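Local coordinates for spectinomycin phosphotransferase (Legionella pneumophila, PDB 3I1A), which probably confers resistance to spectinomycin by phosphorylating the antibiotic, using a nucleotide bound in a protein-kinase-like fold, at residues A[185-199]-A[275-289]. Residues are numbered along the deposited sequence; the frame is centred on the assembly and turned at random. Where two conformers were deposited one is given.
Sequences IHRLVDTSEKLSKKI and TILSYYRHERIVEDI. With DMS (dimethyl sulfoxide), chain D.
Thr191 lays its methyl group over the centre of the His282 imidazole, a CH-pi contact with CG2 3.6 Å from the ring centroid. CG2 stands anti to the backbone N, which leaves OG1 (chi1 -67°) to bond back to Arg187 O, a carbonyl that also accepts from Thr191 N on its other face. The ring's rotation is set at both nitrogens: Ser278 O, close to the ring plane, accepts from His282 ND1 at 2.8 Å, and His282 NE2 lies 2.9 Å from a water that also bonds Arg187 NE and Thr191 OG1. Helices 182-198 and 274-297 pack here in the helical C-terminal lobe of this kinase-like phosphotransferase, remote from the nucleotide and magnesium sites; the segments 185-198 and 275-289 run broadly antiparallel, with 135° between their directions and knobs-into-holes packing. Leu188 is one knob, set among His282, Ile285, Val286 and Ile289; its CD1 touches Ile285 CG2 at 3.8 Å. Ser192 is the other, and its OG donates to Glu283 OE1 at 2.7 Å, on the lone pair turned away from the second carboxylate oxygen. Arg151 of helix 149-157 forms a salt bridge with that same OE1. Tyr279 presents its ring edge to the backbone of helix 182-198, with CD1 3.4 Å from Ser192 O. Just past the end of that helix, Ile199 CD1 reaches across to Tyr279 CB and to Ile276 CG1, 3.8 Å away.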
loop_
_atom_site.group_PDB
_atom_site.type_symbol
_atom_site.label_atom_id
_atom_site.label_comp_id
_atom_site.label_asym_id
_atom_site.label_seq_id
_atom_site.Cartn_x
_atom_site.Cartn_y
_atom_site.Cartn_z
ATOM N N ILE A 185 -17.427 14.434 7.996
ATOM C CA ILE A 185 -16.506 13.659 8.826
ATOM C C ILE A 185 -17.218 12.707 9.787
ATOM O O ILE A 185 -16.811 11.541 9.975
ATOM C CB ILE A 185 -15.563 14.604 9.574
ATOM C CG1 ILE A 185 -14.706 15.330 8.527
ATOM C CG2 ILE A 185 -14.695 13.852 10.573
ATOM C CD1 ILE A 185 -13.850 16.461 9.089
ATOM N N HIS A 186 -18.285 13.192 10.395
ATOM C CA HIS A 186 -19.027 12.345 11.310
ATOM C C HIS A 186 -19.692 11.227 10.502
ATOM O O HIS A 186 -19.747 10.082 10.949
ATOM C CB HIS A 186 -20.071 13.184 12.061
ATOM C CG HIS A 186 -19.501 13.968 13.206
ATOM N ND1 HIS A 186 -19.724 13.627 14.522
ATOM C CD2 HIS A 186 -18.696 15.059 13.232
ATOM C CE1 HIS A 186 -19.083 14.473 15.310
ATOM N NE2 HIS A 186 -18.450 15.351 14.553
ATOM N N ARG A 187 -20.177 11.550 9.308
ATOM C CA ARG A 187 -20.823 10.540 8.465
ATOM C C ARG A 187 -19.840 9.418 8.093
ATOM O O ARG A 187 -20.199 8.233 8.096
ATOM C CB ARG A 187 -21.406 11.191 7.199
ATOM C CG ARG A 187 -22.058 10.200 6.218
ATOM C CD ARG A 187 -22.698 10.901 5.023
ATOM N NE ARG A 187 -23.142 9.960 3.991
ATOM C CZ ARG A 187 -23.875 10.294 2.937
ATOM N NH1 ARG A 187 -24.268 11.548 2.766
ATOM N NH2 ARG A 187 -24.200 9.375 2.032
ATOM N N LEU A 188 -18.595 9.777 7.773
ATOM C CA LEU A 188 -17.598 8.758 7.435
ATOM C C LEU A 188 -17.398 7.823 8.615
ATOM O O LEU A 188 -17.394 6.600 8.456
ATOM C CB LEU A 188 -16.252 9.415 7.058
ATOM C CG LEU A 188 -16.271 10.106 5.687
ATOM C CD1 LEU A 188 -15.217 11.189 5.623
ATOM C CD2 LEU A 188 -16.069 9.056 4.585
ATOM N N VAL A 189 -17.226 8.395 9.808
ATOM C CA VAL A 189 -17.008 7.608 11.025
ATOM C C VAL A 189 -18.218 6.751 11.411
ATOM O O VAL A 189 -18.093 5.558 11.701
ATOM C CB VAL A 189 -16.706 8.527 12.250
ATOM C CG1 VAL A 189 -16.624 7.691 13.534
ATOM C CG2 VAL A 189 -15.378 9.280 12.022
ATOM N N ASP A 190 -19.382 7.382 11.423
ATOM C CA ASP A 190 -20.609 6.706 11.820
ATOM C C ASP A 190 -21.033 5.647 10.819
ATOM O O ASP A 190 -21.676 4.642 11.197
ATOM C CB ASP A 190 -21.731 7.727 12.013
ATOM C CG ASP A 190 -21.429 8.733 13.137
ATOM O OD1 ASP A 190 -20.531 8.480 13.962
ATOM O OD2 ASP A 190 -22.128 9.766 13.194
ATOM N N THR A 191 -20.687 5.852 9.545
ATOM C CA THR A 191 -21.056 4.857 8.537
ATOM C C THR A 191 -20.127 3.669 8.640
ATOM O O THR A 191 -20.571 2.520 8.547
ATOM C CB THR A 191 -21.007 5.419 7.112
ATOM O OG1 THR A 191 -22.036 6.398 6.960
ATOM C CG2 THR A 191 -21.232 4.294 6.094
ATOM N N SER A 192 -18.837 3.937 8.840
ATOM C CA SER A 192 -17.877 2.856 9.006
ATOM C C SER A 192 -18.294 2.025 10.232
ATOM O O SER A 192 -18.291 0.796 10.187
ATOM C CB SER A 192 -16.467 3.427 9.201
ATOM O OG SER A 192 -15.564 2.405 9.558
ATOM N N GLU A 193 -18.660 2.704 11.322
ATOM C CA GLU A 193 -19.075 2.028 12.558
ATOM C C GLU A 193 -20.342 1.185 12.339
ATOM O O GLU A 193 -20.381 0.021 12.729
ATOM C CB GLU A 193 -19.290 3.072 13.668
ATOM C CG GLU A 193 -19.563 2.539 15.093
ATOM C CD GLU A 193 -18.392 1.793 15.737
ATOM O OE1 GLU A 193 -17.233 2.260 15.676
ATOM O OE2 GLU A 193 -18.640 0.725 16.339
ATOM N N LYS A 194 -21.362 1.769 11.715
ATOM C CA LYS A 194 -22.625 1.078 11.423
ATOM C C LYS A 194 -22.412 -0.148 10.538
ATOM O O LYS A 194 -22.999 -1.216 10.765
ATOM C CB LYS A 194 -23.592 2.031 10.722
ATOM C CG LYS A 194 -24.947 1.441 10.334
ATOM C CD LYS A 194 -25.602 2.289 9.237
ATOM C CE LYS A 194 -27.124 2.125 9.187
ATOM N NZ LYS A 194 -27.827 2.757 10.363
ATOM N N LEU A 195 -21.587 0.013 9.512
ATOM C CA LEU A 195 -21.324 -1.085 8.611
ATOM C C LEU A 195 -20.509 -2.171 9.296
ATOM O O LEU A 195 -20.714 -3.354 9.015
ATOM C CB LEU A 195 -20.628 -0.580 7.340
ATOM C CG LEU A 195 -21.474 0.355 6.468
ATOM C CD1 LEU A 195 -20.710 0.718 5.189
ATOM C CD2 LEU A 195 -22.800 -0.321 6.111
ATOM N N SER A 196 -19.604 -1.806 10.204
ATOM C CA SER A 196 -18.826 -2.844 10.868
ATOM C C SER A 196 -19.731 -3.719 11.722
ATOM O O SER A 196 -19.490 -4.915 11.863
ATOM C CB SER A 196 -17.707 -2.266 11.754
ATOM O OG SER A 196 -18.210 -1.632 12.913
ATOM N N LYS A 197 -20.768 -3.116 12.289
ATOM C CA LYS A 197 -21.698 -3.841 13.152
ATOM C C LYS A 197 -22.588 -4.798 12.372
ATOM O O LYS A 197 -23.013 -5.822 12.901
ATOM C CB LYS A 197 -22.573 -2.853 13.926
ATOM C CG LYS A 197 -21.874 -2.150 15.073
ATOM C CD LYS A 197 -22.789 -1.102 15.711
ATOM C CE LYS A 197 -22.156 -0.496 16.952
ATOM N NZ LYS A 197 -23.015 0.567 17.569
ATOM N N LYS A 198 -22.852 -4.468 11.115
ATOM C CA LYS A 198 -23.711 -5.272 10.262
ATOM C C LYS A 198 -22.970 -6.420 9.577
ATOM O O LYS A 198 -23.587 -7.385 9.103
ATOM C CB LYS A 198 -24.363 -4.377 9.213
ATOM N N ILE A 199 -21.646 -6.330 9.535
ATOM C CA ILE A 199 -20.857 -7.369 8.884
ATOM C C ILE A 199 -20.563 -8.537 9.821
ATOM O O ILE A 199 -19.976 -8.356 10.881
ATOM C CB ILE A 199 -19.508 -6.782 8.360
ATOM C CG1 ILE A 199 -19.793 -5.716 7.296
ATOM C CG2 ILE A 199 -18.617 -7.897 7.823
ATOM C CD1 ILE A 199 -18.549 -4.958 6.846
ATOM N N THR A 275 -21.852 -4.152 1.199
ATOM C CA THR A 275 -21.742 -3.651 2.553
ATOM C C THR A 275 -20.268 -3.641 2.948
ATOM O O THR A 275 -19.781 -2.689 3.552
ATOM C CB THR A 275 -22.533 -4.526 3.536
ATOM O OG1 THR A 275 -23.924 -4.524 3.154
ATOM C CG2 THR A 275 -22.385 -4.015 4.934
ATOM N N ILE A 276 -19.554 -4.703 2.606
ATOM C CA ILE A 276 -18.145 -4.730 2.948
ATOM C C ILE A 276 -17.369 -3.743 2.073
ATOM O O ILE A 276 -16.440 -3.094 2.544
ATOM C CB ILE A 276 -17.533 -6.141 2.805
ATOM C CG1 ILE A 276 -18.296 -7.130 3.698
ATOM C CG2 ILE A 276 -16.053 -6.107 3.267
ATOM C CD1 ILE A 276 -17.812 -8.587 3.550
ATOM N N LEU A 277 -17.761 -3.604 0.812
ATOM C CA LEU A 277 -17.064 -2.665 -0.074
ATOM C C LEU A 277 -17.251 -1.224 0.444
ATOM O O LEU A 277 -16.305 -0.434 0.474
ATOM C CB LEU A 277 -17.606 -2.756 -1.508
ATOM C CG LEU A 277 -16.764 -2.063 -2.592
ATOM C CD1 LEU A 277 -15.588 -2.945 -2.992
ATOM C CD2 LEU A 277 -17.635 -1.832 -3.833
ATOM N N SER A 278 -18.472 -0.890 0.859
ATOM C CA SER A 278 -18.735 0.459 1.371
ATOM C C SER A 278 -18.015 0.666 2.712
ATOM O O SER A 278 -17.509 1.754 2.995
ATOM C CB SER A 278 -20.234 0.691 1.543
ATOM O OG SER A 278 -20.476 2.032 1.972
ATOM N N TYR A 279 -17.966 -0.378 3.532
ATOM C CA TYR A 279 -17.267 -0.298 4.813
ATOM C C TYR A 279 -15.794 0.089 4.599
ATOM O O TYR A 279 -15.263 0.980 5.271
ATOM C CB TYR A 279 -17.291 -1.643 5.538
ATOM C CG TYR A 279 -16.312 -1.683 6.695
ATOM C CD1 TYR A 279 -16.569 -0.980 7.870
ATOM C CD2 TYR A 279 -15.086 -2.353 6.580
ATOM C CE1 TYR A 279 -15.631 -0.941 8.898
ATOM C CE2 TYR A 279 -14.134 -2.314 7.602
ATOM C CZ TYR A 279 -14.422 -1.605 8.760
ATOM O OH TYR A 279 -13.501 -1.582 9.763
ATOM N N TYR A 280 -15.117 -0.605 3.685
ATOM C CA TYR A 280 -13.711 -0.298 3.460
ATOM C C TYR A 280 -13.459 1.099 2.921
ATOM O O TYR A 280 -12.517 1.749 3.346
ATOM C CB TYR A 280 -13.068 -1.332 2.529
ATOM C CG TYR A 280 -12.638 -2.583 3.258
ATOM C CD1 TYR A 280 -11.706 -2.515 4.294
ATOM C CD2 TYR A 280 -13.153 -3.837 2.912
ATOM C CE1 TYR A 280 -11.294 -3.657 4.964
ATOM C CE2 TYR A 280 -12.745 -4.977 3.566
ATOM C CZ TYR A 280 -11.812 -4.891 4.593
ATOM O OH TYR A 280 -11.344 -6.021 5.235
ATOM N N ARG A 281 -14.294 1.568 1.997
ATOM C CA ARG A 281 -14.097 2.911 1.440
ATOM C C ARG A 281 -14.281 3.973 2.510
ATOM O O ARG A 281 -13.551 4.964 2.516
ATOM C CB ARG A 281 -15.054 3.173 0.290
ATOM C CG ARG A 281 -14.739 2.321 -0.910
ATOM C CD ARG A 281 -15.666 2.649 -2.060
ATOM N NE ARG A 281 -15.193 1.996 -3.275
ATOM C CZ ARG A 281 -15.901 1.896 -4.392
ATOM N NH1 ARG A 281 -17.127 2.402 -4.463
ATOM N NH2 ARG A 281 -15.376 1.278 -5.447
ATOM N N HIS A 282 -15.239 3.785 3.417
ATOM C CA HIS A 282 -15.411 4.764 4.490
ATOM C C HIS A 282 -14.296 4.620 5.520
ATOM O O HIS A 282 -13.703 5.611 5.942
ATOM C CB HIS A 282 -16.786 4.596 5.189
ATOM C CG HIS A 282 -17.956 5.069 4.369
ATOM N ND1 HIS A 282 -18.447 4.370 3.287
ATOM C CD2 HIS A 282 -18.704 6.195 4.456
ATOM C CE1 HIS A 282 -19.446 5.041 2.743
ATOM N NE2 HIS A 282 -19.623 6.155 3.432
ATOM N N GLU A 283 -13.990 3.388 5.918
ATOM C CA GLU A 283 -12.962 3.147 6.926
ATOM C C GLU A 283 -11.557 3.566 6.502
ATOM O O GLU A 283 -10.775 4.047 7.319
ATOM C CB GLU A 283 -12.968 1.664 7.326
ATOM C CG GLU A 283 -11.851 1.234 8.269
ATOM C CD GLU A 283 -11.867 1.897 9.645
ATOM O OE1 GLU A 283 -12.921 2.412 10.081
ATOM O OE2 GLU A 283 -10.808 1.879 10.302
ATOM N N ARG A 284 -11.208 3.380 5.230
ATOM C CA ARG A 284 -9.875 3.802 4.816
ATOM C C ARG A 284 -9.749 5.324 4.966
ATOM O O ARG A 284 -8.682 5.818 5.326
ATOM C CB ARG A 284 -9.596 3.419 3.368
ATOM C CG ARG A 284 -8.117 3.565 3.003
ATOM C CD ARG A 284 -7.869 3.112 1.553
ATOM N NE ARG A 284 -6.450 3.218 1.218
ATOM C CZ ARG A 284 -5.866 4.331 0.781
ATOM N NH1 ARG A 284 -6.583 5.447 0.611
ATOM N NH2 ARG A 284 -4.554 4.333 0.544
ATOM N N ILE A 285 -10.831 6.057 4.697
ATOM C CA ILE A 285 -10.782 7.527 4.840
ATOM C C ILE A 285 -10.671 7.883 6.327
ATOM O O ILE A 285 -9.924 8.791 6.715
ATOM C CB ILE A 285 -12.017 8.197 4.194
ATOM C CG1 ILE A 285 -12.039 7.860 2.703
ATOM C CG2 ILE A 285 -11.972 9.713 4.373
ATOM C CD1 ILE A 285 -13.314 8.236 1.975
ATOM N N VAL A 286 -11.407 7.163 7.167
ATOM C CA VAL A 286 -11.327 7.383 8.607
ATOM C C VAL A 286 -9.896 7.209 9.099
ATOM O O VAL A 286 -9.416 8.002 9.925
ATOM C CB VAL A 286 -12.257 6.415 9.367
ATOM C CG1 VAL A 286 -11.960 6.468 10.870
ATOM C CG2 VAL A 286 -13.701 6.771 9.087
ATOM N N GLU A 287 -9.221 6.176 8.589
ATOM C CA GLU A 287 -7.833 5.870 8.935
ATOM C C GLU A 287 -6.924 7.056 8.580
ATOM O O GLU A 287 -6.068 7.452 9.366
ATOM C CB GLU A 287 -7.373 4.593 8.193
ATOM C CG GLU A 287 -7.554 3.303 8.994
ATOM C CD GLU A 287 -7.680 2.039 8.140
ATOM O OE1 GLU A 287 -6.904 1.890 7.172
ATOM O OE2 GLU A 287 -8.552 1.196 8.456
ATOM N N ASP A 288 -7.117 7.611 7.390
ATOM C CA ASP A 288 -6.331 8.765 6.930
ATOM C C ASP A 288 -6.699 10.045 7.716
ATOM O O ASP A 288 -5.835 10.880 7.974
ATOM C CB ASP A 288 -6.555 9.039 5.435
ATOM C CG ASP A 288 -5.708 8.139 4.531
ATOM O OD1 ASP A 288 -4.761 7.515 5.024
ATOM O OD2 ASP A 288 -5.998 8.088 3.319
ATOM N N ILE A 289 -7.963 10.214 8.093
ATOM C CA ILE A 289 -8.321 11.428 8.834
ATOM C C ILE A 289 -7.599 11.352 10.175
ATOM O O ILE A 289 -7.124 12.358 10.716
ATOM C CB ILE A 289 -9.881 11.539 9.046
ATOM C CG1 ILE A 289 -10.554 11.919 7.725
ATOM C CG2 ILE A 289 -10.210 12.611 10.087
ATOM C CD1 ILE A 289 -12.071 11.845 7.738
HETATM S S DMS D . -22.756 14.829 3.524
HETATM O O DMS D . -24.214 14.807 3.242
HETATM C C1 DMS D . -22.232 16.501 3.505
HETATM C C2 DMS D . -22.468 14.350 5.209
HETATM O O HOH W 1 -22.316 7.181 3.997
#